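Local coordinates for kinetochore protein Mis16 (Schizosaccharomyces japonicus, PDB 4XYH) that recognises histone H4 and, independently, the CENP-A-specific chaperone Scm3, as a WD-repeat protein of the centromere and kinetochore, at residues A288-N293 / V331-H336; E338-T343 / V350-L355; S356-E361 / A371-F376; W396-L401 / W410-V415. One frame throughout, in Å; residues are numbered along the deposited sequence.

Contact 1: residues A288-N293 / V331-H336; sequences AFNPFN and VQWSPH
Trp333 carries this contact between two successive blades of the WD-repeat beta-propeller. With CG anti to the carbonyl carbon (chi1 -66°), the indole lies along residues Ala288 to Pro291. At the root, Trp333 CB packs on Pro291 CD at 3.5 Å. CG lies close to Phe289 O and Asn290 CA. Next comes Trp333 CD1, 3.0 Å from Phe289 O. It also touches the methyl of Ala288. Trp333 NE1 donates a hydrogen bond of 2.8 Å to Ala288 O. The oxygen lies in the plane of the indole, but NE1 stands above the plane of the carbonyl group. CD2 and CE2 lie beneath Asn290 CB. Asn290 CB makes a CH-pi contact 4.0 Å from the centroid of the Trp333 five-membered ring. Further along, Trp333 CE3 is 3.1 Å from Asn290 ND2, over the rim of the same face. The amide is steeply inclined to the ring, at 67°. Its own bonds help fix it there. OD1 accepts from Phe292 N and Asn293 N, which come from opposite faces of the amide plane; the first closes an Asx turn and the second extends it to an Asx motif. ND2 donates to Glu338 O. Beyond the indole, Phe292 CZ reaches Pro335 O at 3.3 Å. At the other end, Ala288 CB touches Val331 CG1. Strands 284-289 and 328-333 each begin a four-stranded sheet. Trp333 also packs on Leu296 and Ala298 of strand 296-301 and on Leu341 of strand 340-345, so it sits between the two sheets.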
loop_
_atom_site.group_PDB
_atom_site.type_symbol
_atom_site.label_atom_id
_atom_site.label_comp_id
_atom_site.label_asym_id
_atom_site.label_seq_id
_atom_site.Cartn_x
_atom_site.Cartn_y
_atom_site.Cartn_z
ATOM N N ALA A 288 -4.280 6.978 -4.808
ATOM C CA ALA A 288 -2.901 7.432 -4.684
ATOM C C ALA A 288 -2.679 8.748 -5.427
ATOM O O ALA A 288 -3.011 8.881 -6.613
ATOM C CB ALA A 288 -1.943 6.365 -5.188
ATOM N N PHE A 289 -2.129 9.717 -4.702
ATOM C CA PHE A 289 -1.691 10.980 -5.274
ATOM C C PHE A 289 -0.326 10.837 -5.930
ATOM O O PHE A 289 0.568 10.183 -5.386
ATOM C CB PHE A 289 -1.605 12.053 -4.196
ATOM C CG PHE A 289 -2.925 12.608 -3.772
ATOM C CD1 PHE A 289 -3.772 13.203 -4.693
ATOM C CD2 PHE A 289 -3.300 12.584 -2.434
ATOM C CE1 PHE A 289 -4.976 13.744 -4.289
ATOM C CE2 PHE A 289 -4.499 13.128 -2.029
ATOM C CZ PHE A 289 -5.339 13.707 -2.960
ATOM N N ASN A 290 -0.163 11.469 -7.086
ATOM C CA ASN A 290 1.123 11.525 -7.771
ATOM C C ASN A 290 2.024 12.501 -7.035
ATOM O O ASN A 290 1.614 13.614 -6.758
ATOM C CB ASN A 290 0.925 11.955 -9.229
ATOM C CG ASN A 290 2.224 11.977 -10.033
ATOM O OD1 ASN A 290 3.060 12.866 -9.862
ATOM N ND2 ASN A 290 2.371 11.017 -10.949
ATOM N N PRO A 291 3.250 12.076 -6.697
ATOM C CA PRO A 291 4.164 12.904 -5.895
ATOM C C PRO A 291 4.836 14.059 -6.670
ATOM O O PRO A 291 5.501 14.885 -6.050
ATOM C CB PRO A 291 5.215 11.897 -5.416
ATOM C CG PRO A 291 5.213 10.821 -6.453
ATOM C CD PRO A 291 3.790 10.729 -6.955
ATOM N N PHE A 292 4.659 14.125 -7.988
ATOM C CA PHE A 292 5.241 15.208 -8.778
ATOM C C PHE A 292 4.177 16.204 -9.244
ATOM O O PHE A 292 4.404 17.415 -9.300
ATOM C CB PHE A 292 5.999 14.638 -9.973
ATOM C CG PHE A 292 7.161 13.782 -9.581
ATOM C CD1 PHE A 292 8.388 14.355 -9.277
ATOM C CD2 PHE A 292 7.023 12.401 -9.482
ATOM C CE1 PHE A 292 9.471 13.564 -8.896
ATOM C CE2 PHE A 292 8.100 11.598 -9.108
ATOM C CZ PHE A 292 9.325 12.176 -8.807
ATOM N N ASN A 293 3.002 15.673 -9.539
ATOM C CA ASN A 293 1.910 16.435 -10.107
ATOM C C ASN A 293 0.784 16.543 -9.090
ATOM O O ASN A 293 0.008 15.596 -8.903
ATOM C CB ASN A 293 1.442 15.760 -11.396
ATOM C CG ASN A 293 0.314 16.502 -12.072
ATOM O OD1 ASN A 293 -0.335 17.368 -11.472
ATOM N ND2 ASN A 293 0.059 16.153 -13.330
ATOM N N VAL A 331 -2.496 0.572 -5.689
ATOM C CA VAL A 331 -2.041 1.499 -6.701
ATOM C C VAL A 331 -0.979 2.379 -6.049
ATOM O O VAL A 331 -1.211 2.933 -4.988
ATOM C CB VAL A 331 -3.215 2.330 -7.290
ATOM C CG1 VAL A 331 -4.041 3.028 -6.187
ATOM C CG2 VAL A 331 -2.710 3.311 -8.306
ATOM N N GLN A 332 0.206 2.460 -6.651
ATOM C CA GLN A 332 1.294 3.245 -6.071
ATOM C C GLN A 332 2.123 3.923 -7.147
ATOM O O GLN A 332 2.634 3.262 -8.064
ATOM C CB GLN A 332 2.211 2.375 -5.220
ATOM C CG GLN A 332 1.530 1.743 -4.026
ATOM C CD GLN A 332 1.853 2.452 -2.742
ATOM O OE1 GLN A 332 0.992 2.609 -1.867
ATOM N NE2 GLN A 332 3.106 2.884 -2.610
ATOM N N TRP A 333 2.282 5.235 -7.017
ATOM C CA TRP A 333 3.098 5.989 -7.953
ATOM C C TRP A 333 4.580 5.755 -7.685
ATOM O O TRP A 333 4.989 5.660 -6.533
ATOM C CB TRP A 333 2.780 7.472 -7.844
ATOM C CG TRP A 333 1.410 7.817 -8.276
ATOM C CD1 TRP A 333 0.317 7.986 -7.478
ATOM C CD2 TRP A 333 0.965 8.032 -9.618
ATOM N NE1 TRP A 333 -0.779 8.297 -8.241
ATOM C CE2 TRP A 333 -0.406 8.335 -9.560
ATOM C CE3 TRP A 333 1.597 8.001 -10.866
ATOM C CZ2 TRP A 333 -1.162 8.614 -10.703
ATOM C CZ3 TRP A 333 0.847 8.280 -11.999
ATOM C CH2 TRP A 333 -0.521 8.582 -11.911
ATOM N N SER A 334 5.392 5.655 -8.732
ATOM C CA SER A 334 6.843 5.647 -8.516
ATOM C C SER A 334 7.283 6.943 -7.809
ATOM O O SER A 334 6.846 8.029 -8.173
ATOM C CB SER A 334 7.592 5.487 -9.843
ATOM O OG SER A 334 8.942 5.932 -9.728
ATOM N N PRO A 335 8.129 6.835 -6.778
ATOM C CA PRO A 335 8.640 8.077 -6.179
ATOM C C PRO A 335 9.770 8.722 -7.014
ATOM O O PRO A 335 10.244 9.808 -6.666
ATOM C CB PRO A 335 9.165 7.615 -4.814
ATOM C CG PRO A 335 9.624 6.208 -5.063
ATOM C CD PRO A 335 8.687 5.634 -6.132
ATOM N N HIS A 336 10.181 8.074 -8.104
ATOM C CA HIS A 336 11.298 8.566 -8.907
ATOM C C HIS A 336 10.900 9.110 -10.287
ATOM O O HIS A 336 11.621 9.925 -10.854
ATOM C CB HIS A 336 12.340 7.456 -9.094
ATOM C CG HIS A 336 12.885 6.913 -7.807
ATOM N ND1 HIS A 336 12.726 5.596 -7.428
ATOM C CD2 HIS A 336 13.583 7.509 -6.813
ATOM C CE1 HIS A 336 13.303 5.406 -6.255
ATOM N NE2 HIS A 336 13.829 6.549 -5.859
#

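Contact 2: residues E338-T343 / V350-L355; sequences EPILVT and VCVWDL
Trp353 and Thr343 meet diagonally on one face of a beta hairpin of one WD40 blade. Strands 340-343 and 350-354 run antiparallel, and Trp353-Asp354 is the Trp-Asp pair that gives the repeat its name. Backbone bonds come first. Leu341 pairs with Trp353, and Thr343 with Cys351, each through two hydrogen bonds. Trp353 N to Leu341 O, at 2.8 Å, is nearly straight at 175°. Beyond the last strand pair, Leu355 N donates to Pro339 O. Between these bonds, CA-H groups add weaker contacts, such as Ile340 CA to Trp353 O at 3.3 Å.

Van der Waals packing covers both faces of the hairpin. Ile340, Val342, Val352 and Asp354 share one face. Ile340 CG2 meets Val352 CG1, and Ile340 CD1 reaches Asp354 CG at 3.8 Å. The carboxylate itself bonds through Asp354 OD1 to Ser356 OG. Val342 CG2 is pressed against Val350 CG1 at 3.4 Å, closer than carbon atoms usually lie. On the other face, Leu341 CD2 lies against both Trp353 CB (3.5 Å) and Leu355 CD2.

The polar side-chain bond belongs to the hydrogen-bonded network characteristic of WD40 blades. Thr343 OG1 sits between its backbone N and carbonyl carbon, a rotation (chi1 63°) that directs the hydroxyl at the indole edge. It is also bonded to His324 NE2, so two nitrogens hold this buried hydroxyl. Thr343 CG2 lies 3.6 Å from Trp353 NE1. Trp353 NE1 donates to Thr343 OG1 at 3.0 Å and 175°, with the oxygen almost exactly in the plane of the indole.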
loop_
_atom_site.group_PDB
_atom_site.type_symbol
_atom_site.label_atom_id
_atom_site.label_comp_id
_atom_site.label_asym_id
_atom_site.label_seq_id
_atom_site.Cartn_x
_atom_site.Cartn_y
_atom_site.Cartn_z
ATOM N N GLU A 338 7.596 10.605 -12.564
ATOM C CA GLU A 338 6.228 11.092 -12.582
ATOM C C GLU A 338 5.213 10.223 -13.374
ATOM O O GLU A 338 4.126 9.956 -12.884
ATOM C CB GLU A 338 6.221 12.530 -13.118
ATOM C CG GLU A 338 4.838 13.164 -13.202
ATOM C CD GLU A 338 4.903 14.641 -13.569
ATOM O OE1 GLU A 338 6.020 15.209 -13.528
ATOM O OE2 GLU A 338 3.843 15.223 -13.902
ATOM N N PRO A 339 5.559 9.774 -14.588
ATOM C CA PRO A 339 4.493 9.064 -15.303
ATOM C C PRO A 339 4.357 7.564 -14.977
ATOM O O PRO A 339 3.568 6.871 -15.629
ATOM C CB PRO A 339 4.892 9.247 -16.772
ATOM C CG PRO A 339 6.354 9.363 -16.753
ATOM C CD PRO A 339 6.757 9.967 -15.432
ATOM N N ILE A 340 5.107 7.072 -13.998
ATOM C CA ILE A 340 5.154 5.648 -13.718
ATOM C C ILE A 340 4.343 5.308 -12.471
ATOM O O ILE A 340 4.534 5.920 -11.415
ATOM C CB ILE A 340 6.609 5.175 -13.516
ATOM C CG1 ILE A 340 7.479 5.509 -14.744
ATOM C CG2 ILE A 340 6.656 3.698 -13.157
ATOM C CD1 ILE A 340 7.160 4.725 -16.001
ATOM N N LEU A 341 3.432 4.349 -12.597
ATOM C CA LEU A 341 2.731 3.802 -11.434
ATOM C C LEU A 341 2.599 2.279 -11.528
ATOM O O LEU A 341 2.756 1.686 -12.594
ATOM C CB LEU A 341 1.347 4.438 -11.261
ATOM C CG LEU A 341 0.189 3.949 -12.125
ATOM C CD1 LEU A 341 -1.152 4.444 -11.597
ATOM C CD2 LEU A 341 0.396 4.448 -13.531
ATOM N N VAL A 342 2.342 1.658 -10.387
ATOM C CA VAL A 342 2.267 0.219 -10.293
ATOM C C VAL A 342 0.916 -0.158 -9.665
ATOM O O VAL A 342 0.404 0.563 -8.801
ATOM C CB VAL A 342 3.460 -0.349 -9.469
ATOM C CG1 VAL A 342 3.352 0.010 -7.979
ATOM C CG2 VAL A 342 3.528 -1.816 -9.627
ATOM N N THR A 343 0.327 -1.257 -10.134
ATOM C CA THR A 343 -0.940 -1.742 -9.611
ATOM C C THR A 343 -0.862 -3.248 -9.358
ATOM O O THR A 343 0.009 -3.933 -9.896
ATOM C CB THR A 343 -2.120 -1.452 -10.577
ATOM O OG1 THR A 343 -1.925 -2.155 -11.813
ATOM C CG2 THR A 343 -2.232 0.035 -10.866
ATOM N N VAL A 350 1.204 -8.069 -11.064
ATOM C CA VAL A 350 1.556 -6.681 -10.756
ATOM C C VAL A 350 1.913 -5.974 -12.070
ATOM O O VAL A 350 2.852 -6.354 -12.753
ATOM C CB VAL A 350 2.722 -6.592 -9.757
ATOM C CG1 VAL A 350 3.060 -5.145 -9.474
ATOM C CG2 VAL A 350 2.360 -7.294 -8.443
ATOM N N CYS A 351 1.146 -4.962 -12.439
ATOM C CA CYS A 351 1.416 -4.234 -13.672
ATOM C C CYS A 351 2.108 -2.901 -13.403
ATOM O O CYS A 351 1.738 -2.169 -12.488
ATOM C CB CYS A 351 0.118 -4.003 -14.450
ATOM S SG CYS A 351 -0.631 -5.540 -15.120
ATOM N N VAL A 352 3.126 -2.601 -14.202
ATOM C CA VAL A 352 3.771 -1.297 -14.159
ATOM C C VAL A 352 3.318 -0.513 -15.387
ATOM O O VAL A 352 3.386 -1.031 -16.506
ATOM C CB VAL A 352 5.308 -1.412 -14.144
ATOM C CG1 VAL A 352 5.945 -0.032 -13.976
ATOM C CG2 VAL A 352 5.761 -2.380 -13.054
ATOM N N TRP A 353 2.843 0.715 -15.176
ATOM C CA TRP A 353 2.298 1.533 -16.254
ATOM C C TRP A 353 3.145 2.767 -16.514
ATOM O O TRP A 353 3.714 3.346 -15.587
ATOM C CB TRP A 353 0.878 1.979 -15.935
ATOM C CG TRP A 353 -0.050 0.883 -15.510
ATOM C CD1 TRP A 353 -0.227 0.408 -14.244
ATOM C CD2 TRP A 353 -0.955 0.147 -16.344
ATOM N NE1 TRP A 353 -1.176 -0.580 -14.239
ATOM C CE2 TRP A 353 -1.643 -0.759 -15.514
ATOM C CE3 TRP A 353 -1.254 0.170 -17.712
ATOM C CZ2 TRP A 353 -2.608 -1.647 -16.006
ATOM C CZ3 TRP A 353 -2.214 -0.716 -18.203
ATOM C CH2 TRP A 353 -2.876 -1.611 -17.348
ATOM N N ASP A 354 3.207 3.174 -17.778
ATOM C CA ASP A 354 3.923 4.374 -18.198
ATOM C C ASP A 354 2.946 5.329 -18.894
ATOM O O ASP A 354 2.647 5.173 -20.073
ATOM C CB ASP A 354 5.079 3.993 -19.127
ATOM C CG ASP A 354 5.921 5.192 -19.576
ATOM O OD1 ASP A 354 5.468 6.351 -19.491
ATOM O OD2 ASP A 354 7.053 4.958 -20.048
ATOM N N LEU A 355 2.467 6.331 -18.168
ATOM C CA LEU A 355 1.451 7.223 -18.715
ATOM C C LEU A 355 1.921 8.033 -19.928
ATOM O O LEU A 355 1.101 8.599 -20.655
ATOM C CB LEU A 355 0.956 8.178 -17.638
ATOM C CG LEU A 355 0.398 7.508 -16.379
ATOM C CD1 LEU A 355 -0.313 8.537 -15.514
ATOM C CD2 LEU A 355 -0.516 6.342 -16.724
#

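Contact 3: residues S356-E361 / A371-F376; sequences SKIGEE and APELMF
A type II beta turn, Lys357 to Glu360, packs on Pro372 and Glu373 in the surface loops that link the last two strands of a propeller blade. A second turn, type I, runs from Ala371 to Leu374 and presents the proline. The Pro372 ring fits against the backbone of the first turn. Pro372 CB is 3.3 Å from Lys357 O, and Pro372 CG is 3.7 Å from Glu360 O. Lys357 O also accepts the turn's own bond from Glu360 N. In return, Lys357 CB approaches Pro372 O at 3.5 Å. Glu360 CB lies 4.1 Å from Pro372 CB. Gly359 takes a positive phi of 82°, as this position of a type II turn favours.

Beside the proline, Ile358 CG1 packs on Glu373 CB at 3.9 Å. The Glu373 chain bends at its second torsion, which carries the carboxylate toward His319. Glu373 OE2 bonds to His319 NE2 on strand 319-321, the edge of the preceding blade.

No hydrogen bond crosses between the two segments. The turns meet through van der Waals packing and through ring carbons set against carbonyl oxygens. The fit therefore depends on shape, and the charged end of Glu373 is bonded to His319 instead.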
loop_
_atom_site.group_PDB
_atom_site.type_symbol
_atom_site.label_atom_id
_atom_site.label_comp_id
_atom_site.label_asym_id
_atom_site.label_seq_id
_atom_site.Cartn_x
_atom_site.Cartn_y
_atom_site.Cartn_z
ATOM N N SER A 356 3.230 8.092 -20.148
ATOM C CA SER A 356 3.760 8.929 -21.220
ATOM C C SER A 356 3.592 8.229 -22.557
ATOM O O SER A 356 3.765 8.845 -23.606
ATOM C CB SER A 356 5.234 9.290 -20.979
ATOM O OG SER A 356 6.093 8.211 -21.290
ATOM N N LYS A 357 3.232 6.946 -22.513
ATOM C CA LYS A 357 2.994 6.169 -23.720
ATOM C C LYS A 357 1.511 6.110 -24.078
ATOM O O LYS A 357 1.117 5.371 -24.986
ATOM C CB LYS A 357 3.537 4.746 -23.564
ATOM C CG LYS A 357 5.035 4.670 -23.312
ATOM C CD LYS A 357 5.822 5.358 -24.417
ATOM C CE LYS A 357 7.277 5.564 -24.023
ATOM N NZ LYS A 357 7.943 4.260 -23.751
ATOM N N ILE A 358 0.687 6.867 -23.358
ATOM C CA ILE A 358 -0.746 6.876 -23.637
ATOM C C ILE A 358 -0.987 7.443 -25.028
ATOM O O ILE A 358 -0.442 8.486 -25.383
ATOM C CB ILE A 358 -1.537 7.699 -22.597
ATOM C CG1 ILE A 358 -1.661 6.920 -21.287
ATOM C CG2 ILE A 358 -2.922 8.052 -23.126
ATOM C CD1 ILE A 358 -2.438 7.648 -20.212
ATOM N N GLY A 359 -1.782 6.738 -25.820
ATOM C CA GLY A 359 -2.128 7.216 -27.145
ATOM C C GLY A 359 -1.092 6.943 -28.222
ATOM O O GLY A 359 -1.293 7.320 -29.373
ATOM N N GLU A 360 0.016 6.304 -27.859
ATOM C CA GLU A 360 1.002 5.908 -28.857
ATOM C C GLU A 360 0.408 4.883 -29.805
ATOM O O GLU A 360 -0.400 4.040 -29.407
ATOM C CB GLU A 360 2.266 5.349 -28.208
ATOM C CG GLU A 360 3.288 6.415 -27.875
ATOM C CD GLU A 360 4.694 5.854 -27.716
ATOM O OE1 GLU A 360 4.849 4.609 -27.732
ATOM O OE2 GLU A 360 5.643 6.662 -27.578
ATOM N N GLU A 361 0.821 4.964 -31.065
ATOM C CA GLU A 361 0.259 4.121 -32.106
ATOM C C GLU A 361 0.798 2.708 -32.007
ATOM O O GLU A 361 1.944 2.488 -31.603
ATOM C CB GLU A 361 0.551 4.707 -33.485
ATOM C CG GLU A 361 -0.590 4.530 -34.471
ATOM C CD GLU A 361 -0.563 5.569 -35.577
ATOM O OE1 GLU A 361 0.541 5.898 -36.062
ATOM O OE2 GLU A 361 -1.649 6.064 -35.951
ATOM N N ALA A 371 -2.210 -2.475 -23.856
ATOM C CA ALA A 371 -2.214 -1.034 -24.078
ATOM C C ALA A 371 -0.776 -0.525 -24.154
ATOM O O ALA A 371 0.108 -1.073 -23.496
ATOM C CB ALA A 371 -2.979 -0.326 -22.972
ATOM N N PRO A 372 -0.533 0.518 -24.965
ATOM C CA PRO A 372 0.837 1.034 -25.084
ATOM C C PRO A 372 1.405 1.471 -23.733
ATOM O O PRO A 372 2.610 1.355 -23.498
ATOM C CB PRO A 372 0.686 2.230 -26.036
ATOM C CG PRO A 372 -0.773 2.595 -25.980
ATOM C CD PRO A 372 -1.487 1.290 -25.780
ATOM N N GLU A 373 0.535 1.944 -22.846
ATOM C CA GLU A 373 0.973 2.438 -21.545
ATOM C C GLU A 373 1.310 1.296 -20.562
ATOM O O GLU A 373 1.833 1.556 -19.485
ATOM C CB GLU A 373 -0.087 3.390 -20.949
ATOM C CG GLU A 373 -1.467 2.778 -20.653
ATOM C CD GLU A 373 -2.449 2.841 -21.840
ATOM O OE1 GLU A 373 -1.993 2.838 -23.008
ATOM O OE2 GLU A 373 -3.684 2.882 -21.598
ATOM N N LEU A 374 1.051 0.043 -20.937
ATOM C CA LEU A 374 1.406 -1.105 -20.085
ATOM C C LEU A 374 2.842 -1.552 -20.319
ATOM O O LEU A 374 3.143 -2.276 -21.261
ATOM C CB LEU A 374 0.458 -2.289 -20.312
ATOM C CG LEU A 374 0.723 -3.580 -19.518
ATOM C CD1 LEU A 374 0.756 -3.305 -18.044
ATOM C CD2 LEU A 374 -0.339 -4.619 -19.802
ATOM N N MET A 375 3.720 -1.122 -19.431
ATOM C CA MET A 375 5.158 -1.228 -19.627
ATOM C C MET A 375 5.750 -2.574 -19.196
ATOM O O MET A 375 6.720 -3.045 -19.791
ATOM C CB MET A 375 5.837 -0.102 -18.855
ATOM C CG MET A 375 7.288 0.068 -19.161
ATOM S SD MET A 375 8.144 0.865 -17.788
ATOM C CE MET A 375 9.174 -0.511 -17.306
ATOM N N PHE A 376 5.181 -3.177 -18.151
ATOM C CA PHE A 376 5.730 -4.408 -17.565
ATOM C C PHE A 376 4.696 -5.145 -16.730
ATOM O O PHE A 376 3.897 -4.537 -16.008
ATOM C CB PHE A 376 6.948 -4.092 -16.699
ATOM C CG PHE A 376 7.711 -5.302 -16.233
ATOM C CD1 PHE A 376 8.704 -5.862 -17.028
ATOM C CD2 PHE A 376 7.475 -5.852 -14.988
ATOM C CE1 PHE A 376 9.429 -6.956 -16.600
ATOM C CE2 PHE A 376 8.193 -6.957 -14.549
ATOM C CZ PHE A 376 9.176 -7.513 -15.359
#

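Contact 4: residues W396-L401 / W410-V415; sequences WVLASL and WSPSKV
Leu398 and Trp410 form an antiparallel hydrogen-bonded pair, with CA atoms 5.4 Å apart, and the short strand segments run 123° apart, well short of antiparallel. They belong to the hairpin of the WD40 blade at the C-terminal end of the chain. Leu398 N donates to Trp410 O, and Trp410 N donates back to Leu398 O. One residue on, Ser411 adds a side-chain bond. Ser411 OG is anti to the backbone N (chi1 180°) and donates to Trp396 O at 2.7 Å, from above the carbonyl plane.

Leu398 CB lies over one face of the Trp410 indole, 4.1 Å from the centroid of the six-membered ring. Leu398 CD1 reaches further, to Trp410 CZ3 at 4.1 Å. Trp396 CE3 lies 3.9 Å from Pro412 CG. Outside the pair of segments, His378 stacks on Trp410 and Trp417 stacks on Trp396.

The rim of the indole carries the polar bond that recurs in WD40 blades. Ser400 OG is buried and is also bonded to His381 NE2. Trp410 NE1 donates to Ser400 OG at 2.9 Å and 161°, with the hydroxyl oxygen close to the ring plane.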
loop_
_atom_site.group_PDB
_atom_site.type_symbol
_atom_site.label_atom_id
_atom_site.label_comp_id
_atom_site.label_asym_id
_atom_site.label_seq_id
_atom_site.Cartn_x
_atom_site.Cartn_y
_atom_site.Cartn_z
ATOM N N TRP A 396 13.824 1.616 -9.539
ATOM C CA TRP A 396 13.166 0.428 -10.081
ATOM C C TRP A 396 13.256 -0.822 -9.230
ATOM O O TRP A 396 13.363 -1.924 -9.765
ATOM C CB TRP A 396 13.718 0.126 -11.482
ATOM C CG TRP A 396 13.275 1.169 -12.436
ATOM C CD1 TRP A 396 13.997 2.237 -12.874
ATOM C CD2 TRP A 396 11.977 1.295 -13.018
ATOM N NE1 TRP A 396 13.237 3.006 -13.713
ATOM C CE2 TRP A 396 11.990 2.453 -13.816
ATOM C CE3 TRP A 396 10.805 0.539 -12.944
ATOM C CZ2 TRP A 396 10.879 2.874 -14.543
ATOM C CZ3 TRP A 396 9.702 0.956 -13.670
ATOM C CH2 TRP A 396 9.747 2.113 -14.458
ATOM N N VAL A 397 13.187 -0.670 -7.914
ATOM C CA VAL A 397 13.103 -1.842 -7.063
ATOM C C VAL A 397 11.751 -1.859 -6.364
ATOM O O VAL A 397 11.350 -0.861 -5.778
ATOM C CB VAL A 397 14.235 -1.878 -6.025
ATOM C CG1 VAL A 397 14.036 -3.044 -5.052
ATOM C CG2 VAL A 397 15.606 -1.977 -6.729
ATOM N N LEU A 398 11.047 -2.989 -6.418
ATOM C CA LEU A 398 9.736 -3.091 -5.783
ATOM C C LEU A 398 9.678 -4.262 -4.830
ATOM O O LEU A 398 10.367 -5.266 -5.016
ATOM C CB LEU A 398 8.624 -3.222 -6.828
ATOM C CG LEU A 398 8.502 -1.938 -7.653
ATOM C CD1 LEU A 398 9.317 -2.020 -8.955
ATOM C CD2 LEU A 398 7.080 -1.572 -7.930
ATOM N N ALA A 399 8.860 -4.118 -3.800
ATOM C CA ALA A 399 8.512 -5.222 -2.938
ATOM C C ALA A 399 7.025 -5.504 -3.125
ATOM O O ALA A 399 6.220 -4.569 -3.208
ATOM C CB ALA A 399 8.832 -4.893 -1.470
ATOM N N SER A 400 6.657 -6.781 -3.198
ATOM C CA SER A 400 5.247 -7.151 -3.289
ATOM C C SER A 400 4.958 -8.420 -2.495
ATOM O O SER A 400 5.803 -9.309 -2.395
ATOM C CB SER A 400 4.817 -7.324 -4.756
ATOM O OG SER A 400 5.699 -8.178 -5.475
ATOM N N LEU A 401 3.760 -8.470 -1.928
ATOM C CA LEU A 401 3.294 -9.566 -1.076
ATOM C C LEU A 401 2.073 -10.227 -1.664
ATOM O O LEU A 401 1.218 -9.553 -2.237
ATOM C CB LEU A 401 2.908 -9.068 0.315
ATOM C CG LEU A 401 3.929 -8.611 1.334
ATOM C CD1 LEU A 401 3.158 -7.874 2.411
ATOM C CD2 LEU A 401 4.648 -9.824 1.892
ATOM N N TRP A 410 11.810 -7.353 -6.421
ATOM C CA TRP A 410 12.189 -7.490 -7.814
ATOM C C TRP A 410 12.457 -6.164 -8.515
ATOM O O TRP A 410 11.994 -5.103 -8.093
ATOM C CB TRP A 410 11.109 -8.253 -8.582
ATOM C CG TRP A 410 9.727 -7.762 -8.324
ATOM C CD1 TRP A 410 8.939 -8.053 -7.236
ATOM C CD2 TRP A 410 8.953 -6.901 -9.159
ATOM N NE1 TRP A 410 7.720 -7.425 -7.353
ATOM C CE2 TRP A 410 7.702 -6.712 -8.523
ATOM C CE3 TRP A 410 9.189 -6.269 -10.385
ATOM C CZ2 TRP A 410 6.696 -5.914 -9.074
ATOM C CZ3 TRP A 410 8.184 -5.479 -10.928
ATOM C CH2 TRP A 410 6.957 -5.308 -10.269
ATOM N N SER A 411 13.215 -6.250 -9.598
ATOM C CA SER A 411 13.536 -5.100 -10.418
ATOM C C SER A 411 13.408 -5.476 -11.878
ATOM O O SER A 411 14.104 -6.380 -12.340
ATOM C CB SER A 411 14.946 -4.618 -10.127
ATOM O OG SER A 411 15.239 -3.504 -10.946
ATOM N N PRO A 412 12.494 -4.822 -12.612
ATOM C CA PRO A 412 12.413 -5.174 -14.035
ATOM C C PRO A 412 13.692 -4.779 -14.767
ATOM O O PRO A 412 14.397 -3.855 -14.353
ATOM C CB PRO A 412 11.210 -4.384 -14.539
ATOM C CG PRO A 412 10.968 -3.335 -13.500
ATOM C CD PRO A 412 11.455 -3.864 -12.206
ATOM N N SER A 413 14.007 -5.506 -15.829
ATOM C CA SER A 413 15.250 -5.280 -16.561
ATOM C C SER A 413 15.378 -3.845 -17.099
ATOM O O SER A 413 14.432 -3.293 -17.674
ATOM C CB SER A 413 15.351 -6.280 -17.708
ATOM O OG SER A 413 16.377 -5.903 -18.594
ATOM N N LYS A 414 16.551 -3.250 -16.903
ATOM C CA LYS A 414 16.844 -1.932 -17.469
ATOM C C LYS A 414 16.678 -1.936 -18.992
ATOM O O LYS A 414 16.365 -0.907 -19.598
ATOM C CB LYS A 414 18.254 -1.494 -17.098
ATOM C CG LYS A 414 18.637 -0.104 -17.583
ATOM C CD LYS A 414 20.109 0.153 -17.287
ATOM C CE LYS A 414 20.367 1.564 -16.789
ATOM N NZ LYS A 414 20.428 2.553 -17.889
ATOM N N VAL A 415 16.883 -3.101 -19.602
ATOM C CA VAL A 415 16.640 -3.281 -21.025
ATOM C C VAL A 415 15.204 -2.890 -21.341
ATOM O O VAL A 415 14.906 -2.409 -22.433
ATOM C CB VAL A 415 16.936 -4.753 -21.472
ATOM C CG1 VAL A 415 16.402 -5.068 -22.876
ATOM C CG2 VAL A 415 18.428 -5.032 -21.395
#

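From the N terminus, contact 1 comes first. It closes a span of 37 residues and ties the first strand of one blade to the first strand of the next. Contact 2 follows and closes the short hairpin of that second blade. Contact 3 closes the loop leading to the blade's outer strand, 374-378, and contact 4 closes the hairpin of the following blade. All four are in series; none nests in or crosses another. Contacts 1, 2 and 3 reach the same sheet. Contact 4 belongs to the next sheet and packs against the sheet of contacts 2 and 3: Trp396 CH2 meets Ile340 CG2 at 3.7 Å, and Trp410 and Pro412 meet Phe376.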